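Local coordinates for protein glutathione S-transferase (Agrobacterium tumefaciens, PDB 2YCD) that probably conjugates glutathione to electrophilic compounds, binds S-(p-nitrobenzyl)glutathione, and may take part in herbicide detoxification, at residues P17-F22 / P74-G79; D35-W40 / M181-R186; S98-E103 / G172-A177. One frame throughout, in Å; residues are numbered along the deposited sequence.

Overall arrangement
The three contacts step through the glutathione transferase fold from its thioredoxin-like sheet into its all-helical domain. Contact 1 joins strands 18-22 and 75-78; contact 2, about 16 Å away between centres, sets helix 35-45 against helix 176-185; contact 3, its centre about 15 Å from that of contact 2, places the loop after helix 86-96 at the start of helix 176-185. Ile19 and Val21 of contact 1 pack on helix 35-45, and Trp40 of contact 2 touches Phe174 of contact 3. Along the chain contacts 1 and 2 alternate, while contact 3 lies within the loop that contact 2 closes. Contact 1 holds pocket residues; contacts 2 and 3 tie helix 176-185 to the N-terminal part.

Contact 1. Residues P17-F22 / P74-G79; sequences PTITVF and PSYEQG. With GTB (S-(p-nitrobenzyl)glutathione), chain B.
The carbonyl oxygen of Glu77 is gripped twice from the side of Thr18: Thr18 N donates to Glu77 O at 2.9 Å in the carbonyl plane, and a water held by Thr18 OG1 donates to the same oxygen. The return bond, Glu77 N to Thr18 O at 2.9 Å, makes this an antiparallel hydrogen-bonded pair, with both side chains on one face of the sheet. The next pair, Ile19 with Tyr76, is non-hydrogen-bonded and faces the other way. Further along, Thr20 N reaches Ser75 O at 3.1 Å, tilted 30° from the carbonyl plane. Here a side chain takes over the return bond: Ser75 N donates to Thr20 OG1 at 2.8 Å, because chi1 of 52° sets that hydroxyl between its own backbone N and carbonyl carbon.

Pro17 lies obliquely by the Tyr76 ring, its CB 3.4 Å from Tyr76 CE2. The ring is anchored at its far end by Tyr76 OH donating to Gln78 OE1 at 2.6 Å. Pro74 follows a cis peptide bond, as in the cis-proline loop of thioredoxin-like folds, and it and Phe22 line the glutathione-conjugate pocket; Phe22 CE2 is 3.7 Å from GTB CB2. Strand 18-22 is an inner strand, bonded on its other edge to parallel strand 50-54, while Ile19 and Val21 pack against helix 35-45.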
loop_
_atom_site.group_PDB
_atom_site.type_symbol
_atom_site.label_atom_id
_atom_site.label_comp_id
_atom_site.label_asym_id
_atom_site.label_seq_id
_atom_site.Cartn_x
_atom_site.Cartn_y
_atom_site.Cartn_z
ATOM N N PRO A 17 3.165 -23.534 -4.165
ATOM C CA PRO A 17 2.015 -22.642 -4.282
ATOM C C PRO A 17 1.560 -22.470 -5.739
ATOM O O PRO A 17 2.316 -22.721 -6.691
ATOM C CB PRO A 17 2.562 -21.321 -3.732
ATOM C CG PRO A 17 3.990 -21.338 -4.143
ATOM C CD PRO A 17 4.427 -22.793 -3.990
ATOM N N THR A 18 0.300 -22.068 -5.884
ATOM C CA THR A 18 -0.312 -21.774 -7.169
ATOM C C THR A 18 -0.787 -20.316 -7.162
ATOM O O THR A 18 -1.456 -19.884 -6.224
ATOM C CB THR A 18 -1.517 -22.695 -7.440
ATOM O OG1 THR A 18 -1.049 -24.050 -7.467
ATOM C CG2 THR A 18 -2.168 -22.349 -8.781
ATOM N N ILE A 19 -0.418 -19.562 -8.189
ATOM C CA ILE A 19 -0.835 -18.171 -8.288
ATOM C C ILE A 19 -1.737 -17.938 -9.489
ATOM O O ILE A 19 -1.601 -18.598 -10.526
ATOM C CB ILE A 19 0.362 -17.223 -8.320
ATOM C CG1 ILE A 19 1.131 -17.371 -9.617
ATOM C CG2 ILE A 19 1.261 -17.455 -7.079
ATOM C CD1 ILE A 19 2.265 -16.359 -9.750
ATOM N N THR A 20 -2.683 -17.028 -9.354
ATOM C CA THR A 20 -3.540 -16.701 -10.492
ATOM C C THR A 20 -2.941 -15.569 -11.309
ATOM O O THR A 20 -2.317 -14.639 -10.765
ATOM C CB THR A 20 -4.955 -16.315 -10.057
ATOM O OG1 THR A 20 -4.863 -15.281 -9.063
ATOM C CG2 THR A 20 -5.723 -17.529 -9.493
ATOM N N VAL A 21 -3.124 -15.659 -12.624
ATOM C CA VAL A 21 -2.537 -14.721 -13.587
ATOM C C VAL A 21 -3.529 -14.539 -14.732
ATOM O O VAL A 21 -4.454 -15.339 -14.871
ATOM C CB VAL A 21 -1.194 -15.241 -14.166
ATOM C CG1 VAL A 21 -0.223 -15.603 -13.038
ATOM C CG2 VAL A 21 -1.417 -16.443 -15.103
ATOM N N PHE A 22 -3.368 -13.482 -15.525
ATOM C CA PHE A 22 -4.204 -13.305 -16.717
ATOM C C PHE A 22 -3.900 -14.407 -17.733
ATOM O O PHE A 22 -2.737 -14.712 -18.003
ATOM C CB PHE A 22 -3.907 -11.973 -17.427
ATOM C CG PHE A 22 -4.397 -10.737 -16.717
ATOM C CD1 PHE A 22 -5.749 -10.423 -16.676
ATOM C CD2 PHE A 22 -3.486 -9.840 -16.184
ATOM C CE1 PHE A 22 -6.191 -9.256 -16.064
ATOM C CE2 PHE A 22 -3.914 -8.672 -15.561
ATOM C CZ PHE A 22 -5.266 -8.375 -15.502
ATOM N N PRO A 74 -2.932 -10.837 -8.508
ATOM C CA PRO A 74 -2.818 -12.272 -8.215
ATOM C C PRO A 74 -3.392 -12.705 -6.871
ATOM O O PRO A 74 -3.503 -11.923 -5.928
ATOM C CB PRO A 74 -1.300 -12.477 -8.169
ATOM C CG PRO A 74 -0.778 -11.174 -7.599
ATOM C CD PRO A 74 -1.707 -10.093 -8.119
ATOM N N SER A 75 -3.757 -13.975 -6.785
ATOM C CA SER A 75 -3.953 -14.633 -5.500
ATOM C C SER A 75 -2.937 -15.760 -5.429
ATOM O O SER A 75 -2.306 -16.101 -6.440
ATOM C CB SER A 75 -5.390 -15.173 -5.367
ATOM O OG SER A 75 -5.692 -16.126 -6.373
ATOM N N TYR A 76 -2.810 -16.346 -4.248
ATOM C CA TYR A 76 -1.785 -17.326 -3.928
ATOM C C TYR A 76 -2.460 -18.411 -3.099
ATOM O O TYR A 76 -3.112 -18.108 -2.102
ATOM C CB TYR A 76 -0.702 -16.615 -3.112
ATOM C CG TYR A 76 0.407 -17.441 -2.496
ATOM C CD1 TYR A 76 0.214 -18.115 -1.287
ATOM C CD2 TYR A 76 1.667 -17.467 -3.058
ATOM C CE1 TYR A 76 1.248 -18.827 -0.694
ATOM C CE2 TYR A 76 2.705 -18.176 -2.464
ATOM C CZ TYR A 76 2.487 -18.847 -1.291
ATOM O OH TYR A 76 3.535 -19.549 -0.726
ATOM N N GLU A 77 -2.307 -19.664 -3.511
ATOM C CA GLU A 77 -2.909 -20.787 -2.798
ATOM C C GLU A 77 -1.854 -21.817 -2.508
ATOM O O GLU A 77 -1.118 -22.226 -3.396
ATOM C CB GLU A 77 -4.054 -21.392 -3.605
ATOM C CG GLU A 77 -4.623 -22.674 -3.011
ATOM C CD GLU A 77 -5.851 -23.190 -3.765
ATOM O OE1 GLU A 77 -5.929 -23.007 -5.003
ATOM O OE2 GLU A 77 -6.733 -23.797 -3.116
ATOM N N GLN A 78 -1.784 -22.243 -1.252
ATOM C CA GLN A 78 -0.812 -23.244 -0.837
ATOM C C GLN A 78 -1.413 -24.047 0.306
ATOM O O GLN A 78 -1.542 -23.561 1.434
ATOM C CB GLN A 78 0.479 -22.564 -0.415
ATOM C CG GLN A 78 1.623 -23.518 -0.156
ATOM C CD GLN A 78 2.904 -22.788 0.156
ATOM O OE1 GLN A 78 2.883 -21.682 0.704
ATOM N NE2 GLN A 78 4.028 -23.386 -0.202
ATOM N N GLY A 79 -1.817 -25.273 0.006
ATOM C CA GLY A 79 -2.569 -26.032 0.995
ATOM C C GLY A 79 -3.807 -25.247 1.412
ATOM O O GLY A 79 -4.578 -24.787 0.554
HETATM N N1 GTB B . -3.712 -4.279 -4.520
HETATM C CA1 GTB B . -3.783 -5.414 -5.451
HETATM C C1 GTB B . -2.472 -6.157 -5.464
HETATM O O11 GTB B . -1.428 -5.477 -5.381
HETATM O O12 GTB B . -2.475 -7.407 -5.573
HETATM C CB1 GTB B . -4.166 -4.879 -6.840
HETATM C CG1 GTB B . -4.396 -6.023 -7.826
HETATM C CD1 GTB B . -4.662 -5.516 -9.230
HETATM O OE1 GTB B . -4.700 -4.305 -9.445
HETATM N N2 GTB B . -4.823 -6.446 -10.169
HETATM C CA2 GTB B . -5.069 -6.107 -11.572
HETATM C C2 GTB B . -6.275 -6.811 -12.111
HETATM O O2 GTB B . -6.560 -7.958 -11.775
HETATM C CB2 GTB B . -3.894 -6.630 -12.420
HETATM S SG2 GTB B . -2.353 -5.831 -12.121
HETATM N N3 GTB B . -7.004 -6.122 -12.993
HETATM C CA3 GTB B . -8.171 -6.645 -13.683
HETATM C C3 GTB B . -9.469 -6.036 -13.237
HETATM O O31 GTB B . -9.457 -5.096 -12.419
HETATM O O32 GTB B . -10.511 -6.528 -13.728
HETATM C "C'" GTB B . -2.543 -4.170 -12.693
HETATM C "C1'" GTB B . -2.039 -3.981 -14.100
HETATM C "C2'" GTB B . -2.913 -4.077 -15.170
HETATM C "C3'" GTB B . -2.440 -3.893 -16.469
HETATM C "C4'" GTB B . -1.093 -3.608 -16.685
HETATM N N41 GTB B . -0.618 -3.412 -17.996
HETATM O O41 GTB B . 0.539 -3.054 -18.204
HETATM O O42 GTB B . -1.381 -3.588 -18.927
HETATM C "C5'" GTB B . -0.227 -3.503 -15.607
HETATM C "C6'" GTB B . -0.697 -3.684 -14.309
HETATM O O HOH W 1 -0.840 -24.966 -4.899
HETATM O O HOH W 2 -4.273 -18.696 -6.252
#

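Contact 2. Residues D35-W40 / M181-R186; sequences DMPVRW and MICVLR
Sulfur contacts dominate where Cys183 meets Trp40, Pro37 and Met36. Cys183 SG lies in the plane of the Trp40 indole, at its edge: it is 3.6 Å from Trp40 CE3 and 90° off the ring normal, a sulfur-aromatic contact. The same sulfur touches the Pro37 ring, 3.8 Å from Pro37 CD, and reaches Met36 CG at 4.1 Å, so one thiol sits among three side chains of helix 35-45.

Apolar packing continues on the indole's benzo edge. With Trp40 CG anti to the backbone N (chi1 -174°), the ring extends to Ile182, whose CG2 lies 3.9 Å from Trp40 CZ3; the two side chains meet at about a right angle.

No hydrogen bond crosses the interface. Within helix 35-45, Arg39 NE donates to Asp35 OD2 at 2.9 Å, in the guanidinium plane and on the anti lone pair of the carboxylate, and Trp40 NE1 is hydrogen-bonded to Glu44 OE2.

The two helix segments, 9.8 Å apart at their axes, run roughly antiparallel, at 147° between their N-to-C directions. This is part of the domain interface of the glutathione transferase fold, where a thioredoxin-like-domain helix rests on one of the all-helical domain.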
loop_
_atom_site.group_PDB
_atom_site.type_symbol
_atom_site.label_atom_id
_atom_site.label_comp_id
_atom_site.label_asym_id
_atom_site.label_seq_id
_atom_site.Cartn_x
_atom_site.Cartn_y
_atom_site.Cartn_z
ATOM N N ASP A 35 1.280 -10.077 -10.935
ATOM C CA ASP A 35 1.864 -11.401 -10.710
ATOM C C ASP A 35 3.396 -11.334 -10.797
ATOM O O ASP A 35 4.089 -12.164 -10.209
ATOM C CB ASP A 35 1.334 -12.428 -11.723
ATOM C CG ASP A 35 1.651 -12.048 -13.167
ATOM O OD1 ASP A 35 1.188 -10.977 -13.620
ATOM O OD2 ASP A 35 2.368 -12.795 -13.861
ATOM N N MET A 36 3.938 -10.346 -11.502
ATOM C CA MET A 36 5.380 -10.313 -11.720
ATOM C C MET A 36 6.213 -10.242 -10.421
ATOM O O MET A 36 7.168 -11.010 -10.259
ATOM C CB MET A 36 5.751 -9.199 -12.693
ATOM C CG MET A 36 7.230 -9.147 -12.989
ATOM S SD MET A 36 7.849 -10.593 -13.918
ATOM C CE MET A 36 9.574 -10.156 -13.874
ATOM N N PRO A 37 5.868 -9.334 -9.486
ATOM C CA PRO A 37 6.678 -9.312 -8.253
ATOM C C PRO A 37 6.568 -10.608 -7.473
ATOM O O PRO A 37 7.536 -11.012 -6.834
ATOM C CB PRO A 37 6.101 -8.127 -7.445
ATOM C CG PRO A 37 4.760 -7.804 -8.129
ATOM C CD PRO A 37 4.981 -8.160 -9.583
ATOM N N VAL A 38 5.410 -11.270 -7.520
ATOM C CA VAL A 38 5.249 -12.558 -6.854
ATOM C C VAL A 38 6.142 -13.639 -7.507
ATOM O O VAL A 38 6.835 -14.373 -6.811
ATOM C CB VAL A 38 3.763 -12.985 -6.882
ATOM C CG1 VAL A 38 3.605 -14.399 -6.320
ATOM C CG2 VAL A 38 2.907 -11.981 -6.086
ATOM N N ARG A 39 6.098 -13.750 -8.834
ATOM C CA ARG A 39 6.955 -14.682 -9.566
ATOM C C ARG A 39 8.422 -14.419 -9.246
ATOM O O ARG A 39 9.206 -15.362 -9.038
ATOM C CB ARG A 39 6.738 -14.526 -11.068
ATOM C CG ARG A 39 5.365 -14.945 -11.591
ATOM C CD ARG A 39 5.348 -14.652 -13.090
ATOM N NE ARG A 39 4.146 -15.057 -13.821
ATOM C CZ ARG A 39 3.987 -16.266 -14.361
ATOM N NH1 ARG A 39 4.878 -17.235 -14.145
ATOM N NH2 ARG A 39 2.901 -16.524 -15.072
ATOM N N TRP A 40 8.817 -13.152 -9.256
ATOM C CA TRP A 40 10.201 -12.787 -8.987
ATOM C C TRP A 40 10.618 -13.197 -7.564
ATOM O O TRP A 40 11.692 -13.800 -7.358
ATOM C CB TRP A 40 10.357 -11.281 -9.250
ATOM C CG TRP A 40 11.773 -10.722 -9.152
ATOM C CD1 TRP A 40 12.939 -11.426 -8.927
ATOM C CD2 TRP A 40 12.151 -9.349 -9.287
ATOM N NE1 TRP A 40 14.016 -10.554 -8.907
ATOM C CE2 TRP A 40 13.556 -9.277 -9.113
ATOM C CE3 TRP A 40 11.430 -8.162 -9.504
ATOM C CZ2 TRP A 40 14.257 -8.063 -9.168
ATOM C CZ3 TRP A 40 12.125 -6.958 -9.570
ATOM C CH2 TRP A 40 13.530 -6.917 -9.406
ATOM N N MET A 181 9.547 -2.253 -5.376
ATOM C CA MET A 181 9.862 -0.929 -5.908
ATOM C C MET A 181 10.229 -0.957 -7.396
ATOM O O MET A 181 9.768 -0.103 -8.166
ATOM C CB MET A 181 11.000 -0.286 -5.109
ATOM C CG MET A 181 11.290 1.177 -5.513
ATOM S SD MET A 181 9.988 2.333 -5.001
ATOM C CE MET A 181 10.342 2.472 -3.241
ATOM N N ILE A 182 11.029 -1.934 -7.800
ATOM C CA ILE A 182 11.407 -2.029 -9.200
ATOM C C ILE A 182 10.211 -2.371 -10.084
ATOM O O ILE A 182 10.049 -1.811 -11.164
ATOM C CB ILE A 182 12.608 -2.963 -9.381
ATOM C CG1 ILE A 182 13.841 -2.255 -8.813
ATOM C CG2 ILE A 182 12.838 -3.298 -10.872
ATOM C CD1 ILE A 182 15.079 -3.135 -8.658
ATOM N N CYS A 183 9.340 -3.270 -9.631
ATOM C CA CYS A 183 8.166 -3.585 -10.442
ATOM C C CYS A 183 7.235 -2.380 -10.595
ATOM O O CYS A 183 6.660 -2.187 -11.672
ATOM C CB CYS A 183 7.418 -4.804 -9.896
ATOM S SG CYS A 183 8.312 -6.378 -10.105
ATOM N N VAL A 184 7.125 -1.568 -9.548
ATOM C CA VAL A 184 6.357 -0.315 -9.623
ATOM C C VAL A 184 7.013 0.663 -10.624
ATOM O O VAL A 184 6.349 1.216 -11.518
ATOM C CB VAL A 184 6.195 0.301 -8.184
ATOM C CG1 VAL A 184 5.862 1.789 -8.223
ATOM C CG2 VAL A 184 5.141 -0.494 -7.363
ATOM N N LEU A 185 8.317 0.873 -10.490
ATOM C CA LEU A 185 9.021 1.828 -11.351
ATOM C C LEU A 185 8.976 1.419 -12.818
ATOM O O LEU A 185 8.964 2.286 -13.699
ATOM C CB LEU A 185 10.478 1.984 -10.900
ATOM C CG LEU A 185 10.684 2.735 -9.583
ATOM C CD1 LEU A 185 12.126 2.614 -9.140
ATOM C CD2 LEU A 185 10.290 4.197 -9.723
ATOM N N ARG A 186 8.945 0.118 -13.089
ATOM C CA ARG A 186 8.875 -0.348 -14.471
ATOM C C ARG A 186 7.626 0.108 -15.211
ATOM O O ARG A 186 7.632 0.119 -16.439
ATOM C CB ARG A 186 9.040 -1.869 -14.561
ATOM C CG ARG A 186 10.472 -2.344 -14.304
ATOM C CD ARG A 186 10.679 -3.819 -14.783
ATOM N NE ARG A 186 10.447 -3.917 -16.231
ATOM C CZ ARG A 186 9.586 -4.732 -16.841
ATOM N NH1 ARG A 186 8.871 -5.601 -16.158
ATOM N NH2 ARG A 186 9.455 -4.686 -18.171
#

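Contact 3. Residues S98-E103 / G172-A177; sequences SGLLPE and GSFSAA
Leu100 and Phe174 lie side by side and point the same way, meeting at the start of helix 176-185, which resembles the N-capping box and hydrophobic staple known from glutathione transferases. The touching atoms are Leu100 CD2 and Phe174 CE2, 3.9 Å apart, with the methyl oblique to the ring. Phe174 carries its ring anti to the backbone N, and this torsion swings the end of the side chain nearer to segment 98-103, to meet the Leu100 methyl. The ring also packs on Ile179, a pairing from Phe174, just before the N-cap, to the fourth residue after it, as in a hydrophobic staple. It has further partners in Trp169, edge to face, and Arg210, by a cation-pi contact.

Ser175 is the N-cap. Chi1 of 77° turns its hydroxyl back over the helix start, where Ser175 OG accepts from Ala177 N at 3.0 Å, with a rather bent N-H...O angle of 135°. Asp178 OD2 accepts in return from Ser175 N, the reciprocal half of a capping box.

Leu100 also serves through its backbone. Ala176 N, in the first turn and without a helical carbonyl to bond, donates to Leu100 O at 2.9 Å; the bond is nearly straight at 171° and falls on a lone pair in the carbonyl plane. The oxygen lies 3.3 Å from Ser175 CB as well, while the Leu100 and Ala176 CB atoms are 4.3 Å apart. At the outer end of the junction a single water donates to both carbonyls, 3.1 Å from Gly99 O and 2.7 Å from Phe174 O.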
loop_
_atom_site.group_PDB
_atom_site.type_symbol
_atom_site.label_atom_id
_atom_site.label_comp_id
_atom_site.label_asym_id
_atom_site.label_seq_id
_atom_site.Cartn_x
_atom_site.Cartn_y
_atom_site.Cartn_z
ATOM N N SER A 98 14.764 -17.639 3.039
ATOM C CA SER A 98 15.870 -16.724 3.282
ATOM C C SER A 98 16.233 -15.979 1.998
ATOM O O SER A 98 16.025 -16.492 0.898
ATOM C CB SER A 98 17.090 -17.474 3.824
ATOM O OG SER A 98 17.643 -18.322 2.834
ATOM N N GLY A 99 16.758 -14.762 2.148
ATOM C CA GLY A 99 17.250 -14.016 1.005
ATOM C C GLY A 99 16.460 -12.798 0.566
ATOM O O GLY A 99 16.876 -12.095 -0.362
ATOM N N LEU A 100 15.328 -12.540 1.209
ATOM C CA LEU A 100 14.504 -11.382 0.851
ATOM C C LEU A 100 14.238 -10.409 2.007
ATOM O O LEU A 100 13.776 -9.289 1.777
ATOM C CB LEU A 100 13.174 -11.836 0.242
ATOM C CG LEU A 100 13.263 -12.449 -1.169
ATOM C CD1 LEU A 100 11.897 -12.845 -1.689
ATOM C CD2 LEU A 100 13.943 -11.496 -2.140
ATOM N N LEU A 101 14.495 -10.844 3.241
ATOM C CA LEU A 101 14.399 -9.973 4.413
ATOM C C LEU A 101 15.628 -10.211 5.278
ATOM O O LEU A 101 16.043 -11.353 5.460
ATOM C CB LEU A 101 13.119 -10.264 5.202
ATOM C CG LEU A 101 11.788 -9.744 4.656
ATOM C CD1 LEU A 101 10.626 -10.208 5.527
ATOM C CD2 LEU A 101 11.779 -8.212 4.524
ATOM N N PRO A 102 16.245 -9.138 5.782
ATOM C CA PRO A 102 17.416 -9.381 6.629
ATOM C C PRO A 102 17.005 -9.929 7.993
ATOM O O PRO A 102 15.859 -9.777 8.429
ATOM C CB PRO A 102 18.066 -8.002 6.738
ATOM C CG PRO A 102 16.928 -7.033 6.533
ATOM C CD PRO A 102 15.978 -7.704 5.578
ATOM N N GLU A 103 17.948 -10.596 8.651
ATOM C CA GLU A 103 17.706 -11.176 9.967
ATOM C C GLU A 103 17.682 -10.126 11.081
ATOM O O GLU A 103 16.868 -10.209 12.001
ATOM C CB GLU A 103 18.755 -12.249 10.271
ATOM C CG GLU A 103 18.680 -13.453 9.342
ATOM C CD GLU A 103 17.332 -14.155 9.405
ATOM O OE1 GLU A 103 16.607 -13.974 10.408
ATOM O OE2 GLU A 103 16.996 -14.887 8.450
ATOM N N GLY A 172 20.505 -1.974 2.232
ATOM C CA GLY A 172 21.627 -2.892 2.276
ATOM C C GLY A 172 21.547 -3.913 1.164
ATOM O O GLY A 172 21.645 -3.564 -0.015
ATOM N N SER A 173 21.338 -5.170 1.520
ATOM C CA SER A 173 21.291 -6.256 0.549
ATOM C C SER A 173 19.977 -6.243 -0.225
ATOM O O SER A 173 18.965 -5.726 0.260
ATOM C CB SER A 173 21.444 -7.606 1.256
ATOM O OG SER A 173 22.706 -7.711 1.888
ATOM N N PHE A 174 19.999 -6.824 -1.416
ATOM C CA PHE A 174 18.788 -6.974 -2.208
ATOM C C PHE A 174 17.672 -7.543 -1.321
ATOM O O PHE A 174 17.906 -8.460 -0.528
ATOM C CB PHE A 174 19.047 -7.899 -3.401
ATOM C CG PHE A 174 17.838 -8.108 -4.267
ATOM C CD1 PHE A 174 17.501 -7.187 -5.252
ATOM C CD2 PHE A 174 17.023 -9.214 -4.079
ATOM C CE1 PHE A 174 16.361 -7.384 -6.027
ATOM C CE2 PHE A 174 15.907 -9.409 -4.855
ATOM C CZ PHE A 174 15.572 -8.503 -5.817
ATOM N N SER A 175 16.458 -7.004 -1.463
ATOM C CA SER A 175 15.344 -7.425 -0.604
ATOM C C SER A 175 13.999 -7.408 -1.309
ATOM O O SER A 175 13.860 -6.944 -2.455
ATOM C CB SER A 175 15.247 -6.516 0.632
ATOM O OG SER A 175 14.650 -5.278 0.288
ATOM N N ALA A 176 12.988 -7.901 -0.597
ATOM C CA ALA A 176 11.614 -7.786 -1.061
ATOM C C ALA A 176 11.207 -6.341 -1.362
ATOM O O ALA A 176 10.331 -6.116 -2.207
ATOM C CB ALA A 176 10.669 -8.397 -0.043
ATOM N N ALA A 177 11.815 -5.359 -0.687
ATOM C CA ALA A 177 11.487 -3.971 -1.007
ATOM C C ALA A 177 11.906 -3.632 -2.435
ATOM O O ALA A 177 11.209 -2.898 -3.142
ATOM C CB ALA A 177 12.140 -2.994 -0.005
HETATM O O HOH W 3 19.547 -10.524 -0.257
#